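Local coordinates for AP endonuclease, family protein 2 (Mycobacterium smegmatis, PDB 5TNV) that binds a magnesium ion in a xylose isomerase-like TIM barrel and may have endonuclease activity, as generally assigned to its family, at residues I69-A74 with S101-T106; T136-G141 with N186-S191; N255-F260 with A270-K275. All coordinates share one frame; numbering follows the deposited sequence.

Contact 1. Residues I69-A74 with S101-T106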
loop_
_atom_site.group_PDB
_atom_site.type_symbol
_atom_site.label_atom_id
_atom_site.label_comp_id
_atom_site.label_asym_id
_atom_site.label_seq_id
_atom_site.Cartn_x
_atom_site.Cartn_y
_atom_site.Cartn_z
ATOM N N ILE A 69 9.321 -21.797 -8.053
ATOM C CA ILE A 69 8.554 -21.966 -6.843
ATOM C C ILE A 69 9.427 -22.587 -5.770
ATOM O O ILE A 69 10.478 -23.201 -6.042
ATOM C CB ILE A 69 7.278 -22.815 -7.049
ATOM C CG1 ILE A 69 7.633 -24.277 -7.289
ATOM C CG2 ILE A 69 6.395 -22.232 -8.112
ATOM C CD1 ILE A 69 6.516 -25.262 -7.084
ATOM N N ASP A 70 8.943 -22.451 -4.551
ATOM C CA ASP A 70 9.409 -23.186 -3.374
ATOM C C ASP A 70 8.162 -23.883 -2.858
ATOM O O ASP A 70 7.237 -23.240 -2.406
ATOM C CB ASP A 70 10.041 -22.280 -2.354
ATOM C CG ASP A 70 10.549 -22.986 -1.110
ATOM O OD1 ASP A 70 9.913 -23.960 -0.648
ATOM O OD2 ASP A 70 11.625 -22.526 -0.602
ATOM N N PRO A 71 8.100 -25.237 -2.982
ATOM C CA PRO A 71 6.850 -25.928 -2.616
ATOM C C PRO A 71 6.575 -25.907 -1.111
ATOM O O PRO A 71 5.458 -26.251 -0.720
ATOM C CB PRO A 71 7.115 -27.359 -3.092
ATOM C CG PRO A 71 8.598 -27.515 -2.929
ATOM C CD PRO A 71 9.148 -26.176 -3.396
ATOM N N THR A 72 7.561 -25.570 -0.314
ATOM C CA THR A 72 7.497 -25.738 1.154
ATOM C C THR A 72 7.267 -27.194 1.478
ATOM O O THR A 72 7.484 -28.071 0.630
ATOM C CB THR A 72 6.538 -24.755 1.850
ATOM O OG1 THR A 72 5.150 -25.195 1.748
ATOM C CG2 THR A 72 6.668 -23.355 1.322
ATOM N N ASP A 73 6.856 -27.490 2.715
ATOM C CA ASP A 73 6.310 -28.763 3.149
ATOM C C ASP A 73 4.874 -28.607 3.594
ATOM O O ASP A 73 4.284 -29.577 4.128
ATOM C CB ASP A 73 7.140 -29.414 4.265
ATOM C CG ASP A 73 7.191 -28.615 5.521
ATOM O OD1 ASP A 73 6.612 -27.530 5.544
ATOM O OD2 ASP A 73 7.835 -29.049 6.505
ATOM N N ALA A 74 4.231 -27.467 3.329
ATOM C CA ALA A 74 2.857 -27.171 3.768
ATOM C C ALA A 74 1.836 -27.288 2.641
ATOM O O ALA A 74 0.646 -27.004 2.874
ATOM C CB ALA A 74 2.862 -25.774 4.384
ATOM N N SER A 101 13.504 -23.943 -7.031
ATOM C CA SER A 101 14.823 -23.432 -6.682
ATOM C C SER A 101 15.209 -23.666 -5.235
ATOM O O SER A 101 16.416 -23.667 -4.907
ATOM C CB SER A 101 14.929 -21.943 -7.044
ATOM O OG SER A 101 13.818 -21.226 -6.538
ATOM N N SER A 102 14.247 -23.860 -4.344
ATOM C CA SER A 102 14.490 -24.056 -2.922
ATOM C C SER A 102 13.296 -24.832 -2.350
ATOM O O SER A 102 12.202 -24.765 -2.920
ATOM C CB SER A 102 14.650 -22.714 -2.202
ATOM O OG SER A 102 13.531 -21.872 -2.388
ATOM N N ILE A 103 13.529 -25.518 -1.245
ATOM C CA ILE A 103 12.454 -26.206 -0.524
ATOM C C ILE A 103 12.536 -25.767 0.950
ATOM O O ILE A 103 13.515 -26.074 1.629
ATOM C CB ILE A 103 12.523 -27.728 -0.637
ATOM C CG1 ILE A 103 12.560 -28.184 -2.080
ATOM C CG2 ILE A 103 11.379 -28.344 0.158
ATOM C CD1 ILE A 103 12.805 -29.676 -2.281
ATOM N N SER A 104 11.490 -25.100 1.411
ATOM C CA SER A 104 11.424 -24.541 2.764
ATOM C C SER A 104 10.466 -25.296 3.641
ATOM O O SER A 104 9.248 -25.207 3.503
ATOM C CB SER A 104 11.002 -23.059 2.717
ATOM O OG SER A 104 11.978 -22.273 2.039
ATOM N N MET A 105 11.003 -26.013 4.629
ATOM C CA MET A 105 10.188 -26.632 5.650
ATOM C C MET A 105 9.618 -25.555 6.545
ATOM O O MET A 105 10.317 -24.598 6.826
ATOM C CB MET A 105 11.026 -27.629 6.449
ATOM C CG MET A 105 11.543 -28.783 5.633
ATOM S SD MET A 105 12.654 -29.872 6.532
ATOM C CE MET A 105 11.648 -30.752 7.749
ATOM N N THR A 106 8.397 -25.742 7.013
ATOM C CA THR A 106 7.787 -24.634 7.761
ATOM C C THR A 106 7.880 -24.957 9.224
ATOM O O THR A 106 8.910 -25.030 9.875
ATOM C CB THR A 106 6.408 -24.359 7.150
ATOM O OG1 THR A 106 5.531 -25.507 7.242
ATOM C CG2 THR A 106 6.557 -24.016 5.662
#
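Asp-70 OD2 is gripped by two serine hydroxyls. Ser-102 OG and Ser-104 OG each donate to Asp-70 OD2 at 2.7 Å, and they come from opposite faces of the carboxylate plane. The other oxygen holds two backbone amides. Ser-104 N reaches the syn lone pair of Asp-70 OD1 at 2.8 Å. Thr-72 N closes an Asx turn on the same OD1 atom. The carboxylate gets there because CG stands anti to the backbone N of Asp-70 (chi1 -180°), which lays it alongside strand 99-104. Four donors thus fix its position and its rotation.

Asp-73 makes a second polar grip further along. Its OD1 accepts from Thr-106 OG1 on the syn lone pair and from Thr-106 N, which lies above the carboxylate plane, both at 2.9 Å from Asp-73 OD1. Its OD2 is held by Ser-108. Between the two carboxylates, Thr-72 CA makes a bent CA-H...O contact with Ser-104 O at 3.0 Å. Pro-71 CG packs on Ile-103 CG1 at 4.1 Å.

The segments belong to a beta-alpha-beta unit made by strand 68-70, helix 83-95 and strand 99-104. Ser-104 OG also bonds to NE2 of the magnesium ligand His-252. Asp-70 therefore probably helps to orient Ser-104, a second-shell residue of the magnesium site, and its buried charge is probably stabilised by these four donors.

Contact 2. Residues T136-G141 with N186-S191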
loop_
_atom_site.group_PDB
_atom_site.type_symbol
_atom_site.label_atom_id
_atom_site.label_comp_id
_atom_site.label_asym_id
_atom_site.label_seq_id
_atom_site.Cartn_x
_atom_site.Cartn_y
_atom_site.Cartn_z
ATOM N N THR A 136 18.825 -25.529 -5.021
ATOM C CA THR A 136 20.148 -25.349 -4.396
ATOM C C THR A 136 20.091 -25.145 -2.891
ATOM O O THR A 136 21.140 -25.069 -2.254
ATOM C CB THR A 136 20.944 -24.196 -5.039
ATOM O OG1 THR A 136 20.207 -22.981 -4.825
ATOM C CG2 THR A 136 21.117 -24.423 -6.540
ATOM N N ILE A 137 18.876 -25.080 -2.308
ATOM C CA ILE A 137 18.691 -24.836 -0.895
ATOM C C ILE A 137 17.587 -25.713 -0.355
ATOM O O ILE A 137 16.512 -25.804 -0.973
ATOM C CB ILE A 137 18.319 -23.353 -0.627
ATOM C CG1 ILE A 137 19.459 -22.382 -0.918
ATOM C CG2 ILE A 137 17.721 -23.169 0.800
ATOM C CD1 ILE A 137 20.608 -22.488 0.116
ATOM N N VAL A 138 17.843 -26.312 0.807
ATOM C CA VAL A 138 16.783 -26.792 1.684
ATOM C C VAL A 138 16.842 -25.893 2.929
ATOM O O VAL A 138 17.937 -25.708 3.502
ATOM C CB VAL A 138 16.923 -28.273 2.033
ATOM C CG1 VAL A 138 15.957 -28.715 3.140
ATOM C CG2 VAL A 138 16.751 -29.101 0.760
ATOM N N ASN A 139 15.709 -25.345 3.331
ATOM C CA ASN A 139 15.605 -24.410 4.435
ATOM C C ASN A 139 14.819 -25.048 5.579
ATOM O O ASN A 139 13.768 -25.647 5.375
ATOM C CB ASN A 139 14.892 -23.143 3.925
ATOM C CG ASN A 139 14.468 -22.159 4.969
ATOM O OD1 ASN A 139 15.210 -21.225 5.287
ATOM N ND2 ASN A 139 13.284 -22.350 5.529
ATOM N N THR A 140 15.359 -24.872 6.796
ATOM C CA THR A 140 14.707 -25.309 8.013
ATOM C C THR A 140 14.719 -24.177 9.029
ATOM O O THR A 140 15.620 -23.335 9.021
ATOM C CB THR A 140 15.407 -26.589 8.528
ATOM O OG1 THR A 140 14.639 -27.199 9.551
ATOM C CG2 THR A 140 16.798 -26.321 9.066
ATOM N N GLY A 141 13.741 -24.166 9.914
ATOM C CA GLY A 141 13.734 -23.238 11.010
ATOM C C GLY A 141 13.184 -23.890 12.266
ATOM O O GLY A 141 12.846 -25.069 12.276
ATOM N N ASN A 186 25.562 -33.469 -1.540
ATOM C CA ASN A 186 24.647 -33.305 -2.650
ATOM C C ASN A 186 24.836 -32.035 -3.452
ATOM O O ASN A 186 24.049 -31.770 -4.360
ATOM C CB ASN A 186 23.200 -33.441 -2.192
ATOM C CG ASN A 186 22.832 -34.877 -1.894
ATOM O OD1 ASN A 186 23.672 -35.784 -1.873
ATOM N ND2 ASN A 186 21.542 -35.136 -1.730
ATOM N N GLY A 187 25.885 -31.281 -3.148
ATOM C CA GLY A 187 26.192 -30.080 -3.908
ATOM C C GLY A 187 25.259 -28.914 -3.605
ATOM O O GLY A 187 25.225 -27.990 -4.441
ATOM N N ILE A 188 24.554 -28.915 -2.492
ATOM C CA ILE A 188 23.621 -27.857 -2.157
ATOM C C ILE A 188 23.949 -27.352 -0.766
ATOM O O ILE A 188 24.947 -27.741 -0.156
ATOM C CB ILE A 188 22.162 -28.360 -2.297
ATOM C CG1 ILE A 188 21.764 -29.395 -1.267
ATOM C CG2 ILE A 188 21.881 -28.832 -3.700
ATOM C CD1 ILE A 188 20.265 -29.544 -1.081
ATOM N N GLN A 189 23.114 -26.457 -0.227
ATOM C CA GLN A 189 23.299 -25.980 1.137
ATOM C C GLN A 189 22.001 -26.031 1.921
ATOM O O GLN A 189 20.890 -26.020 1.335
ATOM C CB GLN A 189 23.876 -24.570 1.179
ATOM C CG GLN A 189 25.244 -24.458 0.553
ATOM C CD GLN A 189 25.870 -23.077 0.745
ATOM O OE1 GLN A 189 25.519 -22.324 1.614
ATOM N NE2 GLN A 189 26.851 -22.794 -0.074
ATOM N N LEU A 190 22.156 -26.069 3.246
ATOM C CA LEU A 190 21.079 -25.886 4.215
ATOM C C LEU A 190 21.002 -24.414 4.627
ATOM O O LEU A 190 22.067 -23.807 4.829
ATOM C CB LEU A 190 21.352 -26.754 5.434
ATOM C CG LEU A 190 20.206 -26.840 6.462
ATOM C CD1 LEU A 190 19.111 -27.734 5.921
ATOM C CD2 LEU A 190 20.769 -27.334 7.774
ATOM N N SER A 191 19.809 -23.890 4.772
ATOM C CA SER A 191 19.618 -22.550 5.300
ATOM C C SER A 191 18.749 -22.628 6.563
ATOM O O SER A 191 17.869 -23.477 6.661
ATOM C CB SER A 191 18.993 -21.617 4.277
ATOM O OG SER A 191 19.161 -20.262 4.666
#
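Ile-188 is the first residue of 186-191 to meet strand 137-141 and the residue before it. Its N takes part in the Schellman motif, with Gly-187 as C-prime, that ends helix 169-185. Its CB sits 3.4 Å from Thr-136 O. CG1 lies between the backbone N and the carbonyl carbon (chi1 68°), and the extended branch carries CD1 across to Val-138 CG2 at 4.0 Å. Ala-130 of helix 116-133 and Ala-183 of helix 169-185 also touch this side chain.

Gln-189 starts the parallel pairing. Its N donates to Thr-136 O at 3.2 Å, and its O accepts from Val-138 N at 3.1 Å. Its CB packs on Ile-137 CD1, while its amide leads away to Asn-249.

Leu-190 is on the same face of the sheet as Val-138. CG is anti to the backbone N (chi1 -171°), and CD1 approaches Val-138 O to 3.4 Å. CD1 also lies beside Val-138 CG1 and Thr-140 CG2. Val-176 and Leu-179 of helix 169-185 cover this side chain.

Ser-191 continues the ladder. Its N donates to Val-138 O and its O accepts from Thr-140 N, both N to O distances being 2.9 Å. Its CB touches Ile-137 CG2 at 4.0 Å and also lies near Asn-139 OD1. Its hydroxyl bonds to Asn-249.

Ile-137, Asn-139, Gln-189 and Ser-191 share the other face, where Phe-250 packs on Ile-137, Asn-139 and Ser-191. Asn-139 ND2 bonds to Glu-193, a magnesium ligand, and its OD1 accepts from Asn-221. Parallel strands with helices over one face, and an inner face whose Asn-139 holds a metal ligand, are typical of a TIM barrel wall.

Contact 3. Residues N255-F260 with A270-K275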
loop_
_atom_site.group_PDB
_atom_site.type_symbol
_atom_site.label_atom_id
_atom_site.label_comp_id
_atom_site.label_asym_id
_atom_site.label_seq_id
_atom_site.Cartn_x
_atom_site.Cartn_y
_atom_site.Cartn_z
ATOM N N ASN A 255 7.938 -7.735 3.547
ATOM C CA ASN A 255 7.928 -6.452 4.217
ATOM C C ASN A 255 6.595 -6.201 4.943
ATOM O O ASN A 255 5.565 -6.821 4.661
ATOM C CB ASN A 255 8.237 -5.308 3.242
ATOM C CG ASN A 255 9.018 -4.138 3.797
ATOM O OD1 ASN A 255 9.247 -4.056 5.030
ATOM N ND2 ASN A 255 9.441 -3.242 2.944
ATOM N N TYR A 256 6.651 -5.241 5.845
ATOM C CA TYR A 256 5.540 -4.795 6.667
ATOM C C TYR A 256 5.667 -3.305 6.886
ATOM O O TYR A 256 6.807 -2.838 7.078
ATOM C CB TYR A 256 5.545 -5.427 8.068
ATOM C CG TYR A 256 5.365 -6.907 8.054
ATOM C CD1 TYR A 256 6.409 -7.788 7.807
ATOM C CD2 TYR A 256 4.105 -7.476 8.298
ATOM C CE1 TYR A 256 6.238 -9.142 7.785
ATOM C CE2 TYR A 256 3.909 -8.845 8.290
ATOM C CZ TYR A 256 4.991 -9.704 8.020
ATOM O OH TYR A 256 4.866 -11.065 8.024
ATOM N N SER A 257 4.573 -2.531 6.905
ATOM C CA SER A 257 4.656 -1.248 7.594
ATOM C C SER A 257 4.995 -1.530 9.063
ATOM O O SER A 257 4.653 -2.595 9.592
ATOM C CB SER A 257 3.355 -0.479 7.485
ATOM O OG SER A 257 2.292 -1.216 8.051
ATOM N N ARG A 258 5.591 -0.532 9.716
ATOM C CA ARG A 258 5.901 -0.628 11.147
ATOM C C ARG A 258 5.652 0.753 11.741
ATOM O O ARG A 258 6.109 1.755 11.165
ATOM C CB ARG A 258 7.337 -1.054 11.376
ATOM C CG ARG A 258 7.771 -1.140 12.834
ATOM C CD ARG A 258 9.169 -1.725 12.985
ATOM N NE ARG A 258 9.640 -1.720 14.360
ATOM C CZ ARG A 258 9.238 -2.562 15.319
ATOM N NH1 ARG A 258 8.410 -3.550 15.038
ATOM N NH2 ARG A 258 9.697 -2.372 16.546
ATOM N N ASP A 259 4.944 0.843 12.839
ATOM C CA ASP A 259 4.684 2.112 13.465
ATOM C C ASP A 259 4.614 1.917 14.984
ATOM O O ASP A 259 4.406 0.815 15.512
ATOM C CB ASP A 259 3.388 2.777 13.002
ATOM C CG ASP A 259 3.403 4.304 13.151
ATOM O OD1 ASP A 259 4.501 4.878 13.034
ATOM O OD2 ASP A 259 2.331 4.891 13.377
ATOM N N PHE A 260 4.736 3.040 15.685
ATOM C CA PHE A 260 4.695 3.048 17.150
ATOM C C PHE A 260 4.183 4.426 17.572
ATOM O O PHE A 260 4.515 5.435 16.931
ATOM C CB PHE A 260 6.078 2.788 17.710
ATOM C CG PHE A 260 6.244 2.867 19.198
ATOM C CD1 PHE A 260 5.693 1.900 20.034
ATOM C CD2 PHE A 260 6.948 3.918 19.776
ATOM C CE1 PHE A 260 5.861 1.951 21.409
ATOM C CE2 PHE A 260 7.105 4.008 21.151
ATOM C CZ PHE A 260 6.567 3.016 21.966
ATOM N N ALA A 270 1.549 -3.963 9.278
ATOM C CA ALA A 270 0.666 -4.525 8.255
ATOM C C ALA A 270 1.498 -5.122 7.142
ATOM O O ALA A 270 2.440 -4.474 6.654
ATOM C CB ALA A 270 -0.285 -3.507 7.660
ATOM N N PRO A 271 1.176 -6.335 6.662
ATOM C CA PRO A 271 1.924 -6.867 5.512
ATOM C C PRO A 271 1.708 -5.983 4.304
ATOM O O PRO A 271 0.587 -5.608 3.991
ATOM C CB PRO A 271 1.338 -8.263 5.319
ATOM C CG PRO A 271 0.190 -8.392 6.171
ATOM C CD PRO A 271 0.129 -7.247 7.120
ATOM N N LEU A 272 2.800 -5.675 3.590
ATOM C CA LEU A 272 2.745 -4.850 2.411
ATOM C C LEU A 272 3.782 -5.325 1.400
ATOM O O LEU A 272 4.772 -5.966 1.801
ATOM C CB LEU A 272 3.067 -3.380 2.721
ATOM C CG LEU A 272 1.994 -2.595 3.486
ATOM C CD1 LEU A 272 2.547 -1.225 3.848
ATOM C CD2 LEU A 272 0.720 -2.468 2.677
ATOM N N PRO A 273 3.611 -4.982 0.112
ATOM C CA PRO A 273 4.694 -5.186 -0.863
ATOM C C PRO A 273 6.040 -4.686 -0.359
ATOM O O PRO A 273 6.138 -3.723 0.410
ATOM C CB PRO A 273 4.224 -4.380 -2.064
ATOM C CG PRO A 273 2.702 -4.434 -1.970
ATOM C CD PRO A 273 2.429 -4.386 -0.496
ATOM N N LEU A 274 7.100 -5.327 -0.861
ATOM C CA LEU A 274 8.449 -4.887 -0.568
ATOM C C LEU A 274 8.622 -3.369 -0.732
ATOM O O LEU A 274 9.255 -2.735 0.124
ATOM C CB LEU A 274 9.510 -5.581 -1.425
ATOM C CG LEU A 274 9.603 -7.108 -1.296
ATOM C CD1 LEU A 274 10.724 -7.633 -2.177
ATOM C CD2 LEU A 274 9.767 -7.566 0.137
ATOM N N LYS A 275 8.096 -2.802 -1.810
ATOM C CA LYS A 275 8.306 -1.394 -2.108
ATOM C C LYS A 275 7.730 -0.437 -1.059
ATOM O O LYS A 275 8.138 0.704 -1.007
ATOM C CB LYS A 275 7.695 -1.072 -3.487
ATOM C CG LYS A 275 8.116 0.300 -4.066
ATOM C CD LYS A 275 7.573 0.540 -5.450
ATOM C CE LYS A 275 8.100 -0.365 -6.487
ATOM N NZ LYS A 275 7.614 -0.073 -7.843
HETATM O O HOH W 1 6.024 -8.379 1.314
#
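Tyr-256 pairs with Pro-271 in a beta hairpin made by strands 251-261 and 266-272. This is a non-hydrogen-bonded antiparallel pair, with the CA atoms 4.3 Å apart. The centre of this contact lies about 18 Å from the centre of the chain.

Backbone bonds flank that pair. Ser-257 N donates to Ala-270 O at 2.9 Å. The bond lies in the carbonyl plane but is bent at the hydrogen. Leu-272 N points almost straight at Asn-255 O (176°), yet it sits above that carbonyl plane. The return bond from Ala-270 N to Ser-257 O is weak. A water bridges the far end, accepting from Asn-255 N and donating to Leu-272 O.

Van der Waals contacts involve the tyrosine and the leucines. With CG beside the backbone N (chi1 -64°), the ring of Tyr-256 comes obliquely against Pro-271, and CE2 meets Pro-271 CB at 4.0 Å. The ring also meets Trp-157 edge-to-face, and its hydroxyl bonds to Arg-229. Leu-272 CD1 packs on Ser-257 CB at 3.8 Å. Leu-274 CD2 turns back to Asn-255 CB at 4.1 Å.

Another subunit borders the hairpin. Leu-272 packs on Leu-272 of the third subunit.

A side-chain bond also crosses the contact. Asn-255 ND2, which also donates to Val-279 O, gives a hydrogen to Leu-274 O at 2.9 Å, and that oxygen lies only 2° out of the asparagine amide plane.

Contacts 1 and 2 are buried neighbours in one sheet. Strands 99-104 and 137-141 lie side by side, and probable backbone hydrogen bonds run from Asn-139 N to Ile-103 O and from Met-105 N to Asn-139 O. Contact 3 uses the same sheet at its antiparallel edge. Its nearest atoms are about 13 Å from contact 1 and about 14 Å from contact 2. It too is largely buried, and other subunits pack against it. Contact 1 depends on carboxylates, contact 2 on a regular parallel ladder with apolar packing, and contact 3 on irregular pairing with a bridging water. Contacts 1 and 2 each supply a residue hydrogen-bonded to a magnesium ligand.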